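Local structure of galectin (Ovis aries, 6N44) at residues 37-42 / 53-58; 63-68 / 111-116. The protein probably binds carbohydrates, as expected of a galectin, a beta-sandwich lectin with affinity for beta-galactosides. All coordinates share one frame; numbering follows the deposited sequence.

In the fold
Both contacts lie in the galectin beta sandwich, but they join its parts differently. Contact 1 is an in-sheet pairing near the centre of the chain, with no exposed residue: strands 37-43 and 52-59 form an antiparallel hairpin through backbone hydrogen bonds, with a polar face carrying a salt bridge and a largely aromatic, apolar face turned to the core. Contact 2, buried too but ending at exposed Arg116, crosses from strand 62-69, the next strand of the same sheet, to edge strand 108-114 of the other sheet, and relies on sulfur, aromatic and arginine side chains. The two meet where Phe54 packs on Phe113 and Thr67 OG1 bonds to Pro53 O. Galactose-binding Arg55 lies in contact 1 and Asn66 in contact 2.

Contact 1: residues 37-42 / 53-58; sequences ELQVDF and PFRFWY
Strands 37-42 and 54-58 run antiparallel, axes 4.7 Å apart at closest, and alternate hydrogen-bonded pairs (Leu38-Tyr58, Val40-Phe56 and Phe42-Phe54, the last weak from Phe54 N to Phe42 O) with non-hydrogen-bonded ones. Asp41 and Arg55 run alongside each other, ends together, in a bidentate salt bridge: NE of Arg55 meets OD1 of Asp41 at 2.8 Å, and NH2 of Arg55 meets OD2 of Asp41 at 2.8 Å. Both oxygens offer their syn lone pairs, and the carboxylate and guanidinium are nearly coplanar, 3° apart. The bend at chi3 of Arg55 (-66°) turns the guanidinium back toward the aspartate, and the amide of Gln39 stacks over one of its faces. Arg55 is a galactose-binding residue in this hairpin of the galectin sandwich; the two-point grip of Asp41 probably restrains the rotation of its guanidinium. Farther along the same face, NE1 of Trp57 donates to OE1 of Glu37 at 3.3 Å; the acceptor lies close to the indole plane, but the donor stands above the carboxylate. The opposite face is mainly apolar. Phe42 and Phe54 have nearly parallel rings that barely overlap, with CD1 of Phe42 3.5 Å from CD2 of Phe54. Phe94, from strand 90-97 of the other sheet, meets Phe42 and Phe56 edge-to-face.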
ATOM      1  N   GLU A  37       2.024 -23.019 -11.524  1.00 16.50           N
ATOM      2  CA  GLU A  37       1.238 -21.836 -11.843  1.00 15.85           C
ATOM      3  C   GLU A  37       0.933 -21.055 -10.573  1.00 14.68           C
ATOM      4  O   GLU A  37       0.879 -21.614  -9.477  1.00 16.79           O
ATOM      5  CB  GLU A  37      -0.091 -22.211 -12.514  1.00 15.33           C
ATOM      6  CG  GLU A  37       0.016 -23.306 -13.544  1.00 29.52           C
ATOM      7  CD  GLU A  37      -1.245 -23.478 -14.394  1.00 27.82           C
ATOM      8  OE1 GLU A  37      -2.308 -22.910 -14.040  1.00 25.09           O
ATOM      9  OE2 GLU A  37      -1.170 -24.176 -15.437  1.00 34.02           O
ATOM     10  N   LEU A  38       0.717 -19.760 -10.743  1.00 11.89           N
ATOM     11  CA  LEU A  38       0.267 -18.869  -9.686  1.00 12.12           C
ATOM     12  C   LEU A  38      -0.931 -18.089 -10.207  1.00 10.95           C
ATOM     13  O   LEU A  38      -0.914 -17.606 -11.342  1.00 11.48           O
ATOM     14  CB  LEU A  38       1.407 -17.914  -9.263  1.00 11.17           C
ATOM     15  CG  LEU A  38       1.027 -16.686  -8.442  1.00 14.41           C
ATOM     16  CD1 LEU A  38       0.413 -17.101  -7.093  1.00 11.94           C
ATOM     17  CD2 LEU A  38       2.261 -15.821  -8.252  1.00 12.31           C
ATOM     18  N   GLN A  39      -1.974 -17.965  -9.387  1.00  9.45           N
ATOM     19  CA  GLN A  39      -3.182 -17.282  -9.828  1.00 12.41           C
ATOM     20  C   GLN A  39      -3.781 -16.469  -8.689  1.00 10.99           C
ATOM     21  O   GLN A  39      -4.024 -17.012  -7.607  1.00 11.53           O
ATOM     22  CB  GLN A  39      -4.227 -18.274 -10.352  1.00  9.85           C
ATOM     23  CG  GLN A  39      -5.464 -17.560 -10.871  1.00 11.81           C
ATOM     24  CD  GLN A  39      -6.386 -18.510 -11.576  1.00 18.96           C
ATOM     25  OE1 GLN A  39      -6.135 -18.884 -12.718  1.00 17.53           O
ATOM     26  NE2 GLN A  39      -7.438 -18.934 -10.893  1.00 15.84           N
ATOM     27  N   VAL A  40      -4.019 -15.180  -8.928  1.00  9.18           N
ATOM     28  CA  VAL A  40      -4.615 -14.290  -7.925  1.00 11.86           C
ATOM     29  C   VAL A  40      -5.856 -13.644  -8.522  1.00 10.27           C
ATOM     30  O   VAL A  40      -5.775 -12.956  -9.549  1.00 10.31           O
ATOM     31  CB  VAL A  40      -3.640 -13.204  -7.431  1.00 10.06           C
ATOM     32  CG1 VAL A  40      -4.331 -12.316  -6.384  1.00  5.54           C
ATOM     33  CG2 VAL A  40      -2.369 -13.822  -6.848  1.00  9.79           C
ATOM     34  N   ASP A  41      -6.996 -13.838  -7.865  1.00 12.39           N
ATOM     35  CA  ASP A  41      -8.270 -13.299  -8.322  1.00 12.05           C
ATOM     36  C   ASP A  41      -8.728 -12.222  -7.351  1.00 13.63           C
ATOM     37  O   ASP A  41      -8.925 -12.492  -6.159  1.00 11.00           O
ATOM     38  CB  ASP A  41      -9.350 -14.385  -8.433  1.00 12.04           C
ATOM     39  CG  ASP A  41      -9.212 -15.228  -9.699  1.00 18.09           C
ATOM     40  OD1 ASP A  41      -8.338 -14.905 -10.531  1.00 18.96           O
ATOM     41  OD2 ASP A  41      -9.984 -16.207  -9.873  1.00 16.75           O
ATOM     42  N   PHE A  42      -8.905 -11.015  -7.869  1.00 10.30           N
ATOM     43  CA  PHE A  42      -9.717  -9.996  -7.214  1.00 12.62           C
ATOM     44  C   PHE A  42     -11.113 -10.162  -7.799  1.00 11.26           C
ATOM     45  O   PHE A  42     -11.422  -9.638  -8.873  1.00 11.75           O
ATOM     46  CB  PHE A  42      -9.151  -8.603  -7.461  1.00  9.20           C
ATOM     47  CG  PHE A  42      -7.803  -8.354  -6.808  1.00 12.50           C
ATOM     48  CD1 PHE A  42      -6.641  -8.890  -7.337  1.00  9.99           C
ATOM     49  CD2 PHE A  42      -7.710  -7.571  -5.665  1.00  9.40           C
ATOM     50  CE1 PHE A  42      -5.400  -8.637  -6.736  1.00 12.41           C
ATOM     51  CE2 PHE A  42      -6.482  -7.332  -5.057  1.00 10.85           C
ATOM     52  CZ  PHE A  42      -5.327  -7.859  -5.597  1.00  8.59           C
ATOM     53  N   PRO A  53     -13.174  -8.871 -11.693  1.00 11.87           N
ATOM     54  CA  PRO A  53     -12.547  -7.626 -12.153  1.00 14.64           C
ATOM     55  C   PRO A  53     -11.080  -7.758 -12.528  1.00 13.18           C
ATOM     56  O   PRO A  53     -10.631  -7.085 -13.467  1.00 11.19           O
ATOM     57  CB  PRO A  53     -12.739  -6.700 -10.947  1.00 11.91           C
ATOM     58  CG  PRO A  53     -14.024  -7.168 -10.351  1.00 12.71           C
ATOM     59  CD  PRO A  53     -13.990  -8.673 -10.490  1.00 11.96           C
ATOM     60  N   PHE A  54     -10.306  -8.598 -11.836  1.00 12.77           N
ATOM     61  CA  PHE A  54      -8.870  -8.652 -12.109  1.00 12.23           C
ATOM     62  C   PHE A  54      -8.337 -10.025 -11.728  1.00 11.71           C
ATOM     63  O   PHE A  54      -8.299 -10.376 -10.543  1.00 12.26           O
ATOM     64  CB  PHE A  54      -8.138  -7.542 -11.356  1.00  9.94           C
ATOM     65  CG  PHE A  54      -6.638  -7.586 -11.487  1.00 13.18           C
ATOM     66  CD1 PHE A  54      -6.035  -7.863 -12.708  1.00 12.15           C
ATOM     67  CD2 PHE A  54      -5.822  -7.321 -10.382  1.00 12.98           C
ATOM     68  CE1 PHE A  54      -4.651  -7.876 -12.831  1.00 11.43           C
ATOM     69  CE2 PHE A  54      -4.424  -7.355 -10.491  1.00 10.56           C
ATOM     70  CZ  PHE A  54      -3.841  -7.633 -11.718  1.00 11.55           C
ATOM     71  N   ARG A  55      -7.908 -10.788 -12.728  1.00 10.72           N
ATOM     72  CA  ARG A  55      -7.187 -12.035 -12.519  1.00 10.81           C
ATOM     73  C   ARG A  55      -5.747 -11.837 -12.962  1.00 10.76           C
ATOM     74  O   ARG A  55      -5.491 -11.341 -14.066  1.00 14.34           O
ATOM     75  CB  ARG A  55      -7.814 -13.213 -13.289  1.00  9.92           C
ATOM     76  CG  ARG A  55      -6.872 -14.430 -13.408  1.00 13.08           C
ATOM     77  CD  ARG A  55      -7.557 -15.709 -13.952  1.00 13.30           C
ATOM     78  NE  ARG A  55      -8.559 -16.203 -13.018  1.00 16.32           N
ATOM     79  CZ  ARG A  55      -9.303 -17.288 -13.209  1.00 18.30           C
ATOM     80  NH1 ARG A  55      -9.161 -18.016 -14.311  1.00 16.32           N
ATOM     81  NH2 ARG A  55     -10.183 -17.646 -12.286  1.00 16.61           N
ATOM     82  N   PHE A  56      -4.822 -12.236 -12.106  1.00  8.69           N
ATOM     83  CA  PHE A  56      -3.393 -12.249 -12.386  1.00 10.70           C
ATOM     84  C   PHE A  56      -2.957 -13.703 -12.416  1.00  8.96           C
ATOM     85  O   PHE A  56      -3.178 -14.435 -11.445  1.00 10.99           O
ATOM     86  CB  PHE A  56      -2.616 -11.476 -11.307  1.00  6.89           C
ATOM     87  CG  PHE A  56      -1.094 -11.555 -11.434  1.00  8.09           C
ATOM     88  CD1 PHE A  56      -0.384 -10.576 -12.113  1.00  9.55           C
ATOM     89  CD2 PHE A  56      -0.380 -12.580 -10.826  1.00  9.69           C
ATOM     90  CE1 PHE A  56       1.021 -10.629 -12.213  1.00  9.03           C
ATOM     91  CE2 PHE A  56       1.022 -12.639 -10.914  1.00 11.37           C
ATOM     92  CZ  PHE A  56       1.720 -11.654 -11.608  1.00  9.47           C
ATOM     93  N   TRP A  57      -2.331 -14.109 -13.516  1.00 11.40           N
ATOM     94  CA  TRP A  57      -1.962 -15.498 -13.752  1.00 10.91           C
ATOM     95  C   TRP A  57      -0.516 -15.555 -14.200  1.00 10.97           C
ATOM     96  O   TRP A  57      -0.095 -14.783 -15.066  1.00  9.62           O
ATOM     97  CB  TRP A  57      -2.872 -16.130 -14.815  1.00 15.03           C
ATOM     98  CG  TRP A  57      -2.527 -17.561 -15.159  1.00 14.59           C
ATOM     99  CD1 TRP A  57      -3.007 -18.688 -14.553  1.00 18.14           C
ATOM    100  CD2 TRP A  57      -1.646 -18.010 -16.198  1.00 15.87           C
ATOM    101  NE1 TRP A  57      -2.474 -19.809 -15.144  1.00 17.88           N
ATOM    102  CE2 TRP A  57      -1.629 -19.421 -16.151  1.00 16.52           C
ATOM    103  CE3 TRP A  57      -0.859 -17.357 -17.155  1.00 18.31           C
ATOM    104  CZ2 TRP A  57      -0.878 -20.195 -17.040  1.00 19.70           C
ATOM    105  CZ3 TRP A  57      -0.099 -18.131 -18.035  1.00 18.92           C
ATOM    106  CH2 TRP A  57      -0.122 -19.535 -17.972  1.00 21.97           C
ATOM    107  N   TYR A  58       0.248 -16.457 -13.613  1.00 12.78           N
ATOM    108  CA  TYR A  58       1.655 -16.569 -13.950  1.00 12.71           C
ATOM    109  C   TYR A  58       2.003 -18.029 -14.129  1.00 14.09           C
ATOM    110  O   TYR A  58       1.597 -18.871 -13.327  1.00 12.97           O
ATOM    111  CB  TYR A  58       2.598 -15.975 -12.879  1.00 10.33           C
ATOM    112  CG  TYR A  58       4.032 -16.387 -13.165  1.00 13.62           C
ATOM    113  CD1 TYR A  58       4.790 -15.703 -14.108  1.00 13.39           C
ATOM    114  CD2 TYR A  58       4.601 -17.498 -12.548  1.00 14.11           C
ATOM    115  CE1 TYR A  58       6.087 -16.095 -14.408  1.00 18.59           C
ATOM    116  CE2 TYR A  58       5.893 -17.901 -12.844  1.00 14.00           C
ATOM    117  CZ  TYR A  58       6.631 -17.198 -13.776  1.00 17.64           C
ATOM    118  OH  TYR A  58       7.922 -17.589 -14.074  1.00 19.10           O
TER

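Contact 2: residues 63-68 / 111-116; sequences VVMNTL and CQFAHR
A methionine and a cysteine bring their sulfurs together across the sheets: the methyl CE of Met65 rests 3.5 Å from SG of Cys111, and SD of Met65 is 3.8 Å from that same sulfur. The methionine leaves its strand with CG beside the backbone N and bends at chi3 (-77°), which carries CE over to the cysteine. Val63 adds a looser apolar touch to Cys111 through CG1. Met65 and Phe113 pass in opposite senses, one from each strand; CB of Met65 lies 3.6 Å from CD1 of Phe113, and SD makes an oblique Met-aromatic contact, 59° off the ring normal. This is packing between the two sheets of the galectin sandwich: strand 63-68 and strand 111-114 run almost parallel, at 12°, with axes 8.8 Å apart at closest, so side chains rather than backbone bonds join them. Phe54 of the neighbouring strand stacks on Phe113 within the same interior. Toward the far end of the ring, OG1 of Thr67 reaches the edge of Phe113 in its plane, 3.3 Å from CZ of Phe113; this hydroxyl is hydrogen-bonded to Pro53 O. The extended chain of Arg116 runs past Thr67, its CD 3.2 Å from OG1 of Thr67, while its guanidinium has CZ of Phe113 over one face, offset toward the rim. NH1 of Arg116 makes a weak, bent hydrogen bond of 3.1 Å to OD1 of Asn66, and NH2 has a partner in Lys75 O. Asn66, a galactose-binding residue, is held at both ends of its amide: OD1 also accepts from the backbone N of Thr67, 2.8 Å away, which approaches the carbonyl side-on and tilted from its plane, and ND2 donates to Gly74 O.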
ATOM      1  N   VAL A  63       3.084 -13.714 -17.718  1.00 17.57           N
ATOM      2  CA  VAL A  63       1.973 -13.168 -16.945  1.00 12.41           C
ATOM      3  C   VAL A  63       0.815 -12.920 -17.899  1.00 14.90           C
ATOM      4  O   VAL A  63       0.986 -12.268 -18.935  1.00 19.47           O
ATOM      5  CB  VAL A  63       2.365 -11.854 -16.236  1.00 18.68           C
ATOM      6  CG1 VAL A  63       1.118 -11.124 -15.743  1.00 13.72           C
ATOM      7  CG2 VAL A  63       3.367 -12.089 -15.098  1.00 17.28           C
ATOM      8  N   VAL A  64      -0.372 -13.401 -17.544  1.00 13.52           N
ATOM      9  CA  VAL A  64      -1.594 -13.017 -18.236  1.00 13.12           C
ATOM     10  C   VAL A  64      -2.539 -12.363 -17.231  1.00 14.43           C
ATOM     11  O   VAL A  64      -2.773 -12.910 -16.147  1.00 14.98           O
ATOM     12  CB  VAL A  64      -2.266 -14.220 -18.922  1.00 14.11           C
ATOM     13  CG1 VAL A  64      -3.540 -13.769 -19.637  1.00 14.93           C
ATOM     14  CG2 VAL A  64      -1.295 -14.879 -19.897  1.00 17.14           C
ATOM     15  N   MET A  65      -3.079 -11.199 -17.588  1.00 14.02           N
ATOM     16  CA  MET A  65      -4.078 -10.519 -16.772  1.00 16.94           C
ATOM     17  C   MET A  65      -5.332 -10.284 -17.598  1.00 16.66           C
ATOM     18  O   MET A  65      -5.245  -9.939 -18.778  1.00 17.26           O
ATOM     19  CB  MET A  65      -3.546  -9.192 -16.231  1.00 14.27           C
ATOM     20  CG  MET A  65      -2.300  -9.371 -15.344  1.00 11.71           C
ATOM     21  SD  MET A  65      -1.507  -7.815 -14.922  1.00 19.68           S
ATOM     22  CE  MET A  65      -0.635  -7.416 -16.442  1.00 18.30           C
ATOM     23  N   ASN A  66      -6.496 -10.453 -16.982  1.00 13.59           N
ATOM     24  CA  ASN A  66      -7.740 -10.318 -17.726  1.00 17.15           C
ATOM     25  C   ASN A  66      -8.876 -10.027 -16.762  1.00 15.14           C
ATOM     26  O   ASN A  66      -8.700 -10.032 -15.541  1.00 15.51           O
ATOM     27  CB  ASN A  66      -8.025 -11.574 -18.549  1.00 16.07           C
ATOM     28  CG  ASN A  66      -8.751 -11.268 -19.838  1.00 20.68           C
ATOM     29  OD1 ASN A  66      -9.322 -10.186 -20.000  1.00 18.20           O
ATOM     30  ND2 ASN A  66      -8.729 -12.218 -20.773  1.00 17.93           N
ATOM     31  N   THR A  67     -10.055  -9.798 -17.333  1.00 14.65           N
ATOM     32  CA  THR A  67     -11.276  -9.486 -16.614  1.00 13.50           C
ATOM     33  C   THR A  67     -12.385 -10.388 -17.130  1.00 18.87           C
ATOM     34  O   THR A  67     -12.543 -10.550 -18.346  1.00 16.63           O
ATOM     35  CB  THR A  67     -11.681  -8.018 -16.811  1.00 13.15           C
ATOM     36  OG1 THR A  67     -10.668  -7.159 -16.265  1.00 15.93           O
ATOM     37  CG2 THR A  67     -13.003  -7.741 -16.139  1.00 15.28           C
ATOM     38  N   LEU A  68     -13.133 -10.976 -16.207  1.00 17.00           N
ATOM     39  CA  LEU A  68     -14.311 -11.777 -16.517  1.00 18.50           C
ATOM     40  C   LEU A  68     -15.533 -10.932 -16.193  1.00 19.76           C
ATOM     41  O   LEU A  68     -15.788 -10.630 -15.022  1.00 16.79           O
ATOM     42  CB  LEU A  68     -14.322 -13.078 -15.716  1.00 11.76           C
ATOM     43  CG  LEU A  68     -15.592 -13.921 -15.933  1.00 21.36           C
ATOM     44  CD1 LEU A  68     -15.637 -14.509 -17.346  1.00 19.19           C
ATOM     45  CD2 LEU A  68     -15.713 -15.021 -14.896  1.00 16.83           C
ATOM     46  N   CYS A 111       4.263  -4.762 -13.731  1.00 14.55           N
ATOM     47  CA  CYS A 111       3.215  -4.441 -14.693  1.00 13.96           C
ATOM     48  C   CYS A 111       2.087  -3.720 -13.965  1.00 15.21           C
ATOM     49  O   CYS A 111       2.031  -3.691 -12.734  1.00 15.71           O
ATOM     50  CB  CYS A 111       2.685  -5.698 -15.399  1.00 17.96           C
ATOM     51  SG  CYS A 111       2.111  -7.034 -14.288  1.00 18.02           S
ATOM     52  N   GLN A 112       1.192  -3.135 -14.753  1.00 14.84           N
ATOM     53  CA  GLN A 112       0.024  -2.426 -14.255  1.00 15.07           C
ATOM     54  C   GLN A 112      -1.193  -2.850 -15.066  1.00 17.60           C
ATOM     55  O   GLN A 112      -1.078  -3.190 -16.245  1.00 16.75           O
ATOM     56  CB  GLN A 112       0.203  -0.899 -14.336  1.00 13.00           C
ATOM     57  CG  GLN A 112       1.484  -0.364 -13.657  1.00 17.88           C
ATOM     58  CD  GLN A 112       2.760  -0.595 -14.482  1.00 18.26           C
ATOM     59  OE1 GLN A 112       3.719  -1.217 -14.016  1.00 24.73           O
ATOM     60  NE2 GLN A 112       2.773  -0.085 -15.704  1.00 18.51           N
ATOM     61  N   PHE A 113      -2.367  -2.801 -14.431  1.00 13.39           N
ATOM     62  CA  PHE A 113      -3.628  -3.231 -15.035  1.00 16.40           C
ATOM     63  C   PHE A 113      -4.677  -2.155 -14.782  1.00 11.99           C
ATOM     64  O   PHE A 113      -5.133  -1.994 -13.646  1.00 12.11           O
ATOM     65  CB  PHE A 113      -4.084  -4.575 -14.453  1.00 11.34           C
ATOM     66  CG  PHE A 113      -5.269  -5.182 -15.148  1.00 13.13           C
ATOM     67  CD1 PHE A 113      -5.100  -5.925 -16.310  1.00 16.48           C
ATOM     68  CD2 PHE A 113      -6.557  -5.029 -14.639  1.00 14.80           C
ATOM     69  CE1 PHE A 113      -6.191  -6.501 -16.963  1.00 14.81           C
ATOM     70  CE2 PHE A 113      -7.652  -5.608 -15.292  1.00 14.54           C
ATOM     71  CZ  PHE A 113      -7.458  -6.347 -16.459  1.00 12.61           C
ATOM     72  N   ALA A 114      -5.064  -1.437 -15.837  1.00 13.36           N
ATOM     73  CA  ALA A 114      -6.120  -0.433 -15.738  1.00 13.96           C
ATOM     74  C   ALA A 114      -7.449  -1.058 -15.322  1.00 17.64           C
ATOM     75  O   ALA A 114      -7.821  -2.132 -15.796  1.00 18.15           O
ATOM     76  CB  ALA A 114      -6.280   0.275 -17.088  1.00 17.52           C
ATOM     77  N   HIS A 115      -8.179  -0.380 -14.438  1.00 15.07           N
ATOM     78  CA  HIS A 115      -9.441  -0.936 -13.973  1.00 14.49           C
ATOM     79  C   HIS A 115     -10.404  -1.085 -15.147  1.00 18.33           C
ATOM     80  O   HIS A 115     -10.519  -0.199 -15.998  1.00 20.39           O
ATOM     81  CB  HIS A 115     -10.071  -0.052 -12.886  1.00 11.39           C
ATOM     82  CG  HIS A 115      -9.311  -0.048 -11.596  1.00 18.02           C
ATOM     83  ND1 HIS A 115      -9.207  -1.160 -10.789  1.00 15.87           N
ATOM     84  CD2 HIS A 115      -8.607   0.934 -10.978  1.00 14.67           C
ATOM     85  CE1 HIS A 115      -8.471  -0.865  -9.730  1.00 15.67           C
ATOM     86  NE2 HIS A 115      -8.092   0.399  -9.824  1.00 13.38           N
ATOM     87  N   ARG A 116     -11.089  -2.219 -15.192  1.00 14.45           N
ATOM     88  CA  ARG A 116     -12.106  -2.466 -16.202  1.00 18.62           C
ATOM     89  C   ARG A 116     -13.496  -2.554 -15.610  1.00 16.91           C
ATOM     90  O   ARG A 116     -14.457  -2.091 -16.222  1.00 20.71           O
ATOM     91  CB  ARG A 116     -11.789  -3.752 -16.968  1.00 16.61           C
ATOM     92  CG  ARG A 116     -10.527  -3.682 -17.799  1.00 14.25           C
ATOM     93  CD  ARG A 116     -10.386  -4.955 -18.604  1.00 15.54           C
ATOM     94  NE  ARG A 116      -9.034  -5.179 -19.095  1.00 19.66           N
ATOM     95  CZ  ARG A 116      -8.686  -6.235 -19.822  1.00 20.21           C
ATOM     96  NH1 ARG A 116      -9.604  -7.139 -20.145  1.00 16.85           N
ATOM     97  NH2 ARG A 116      -7.433  -6.391 -20.224  1.00 18.71           N
TER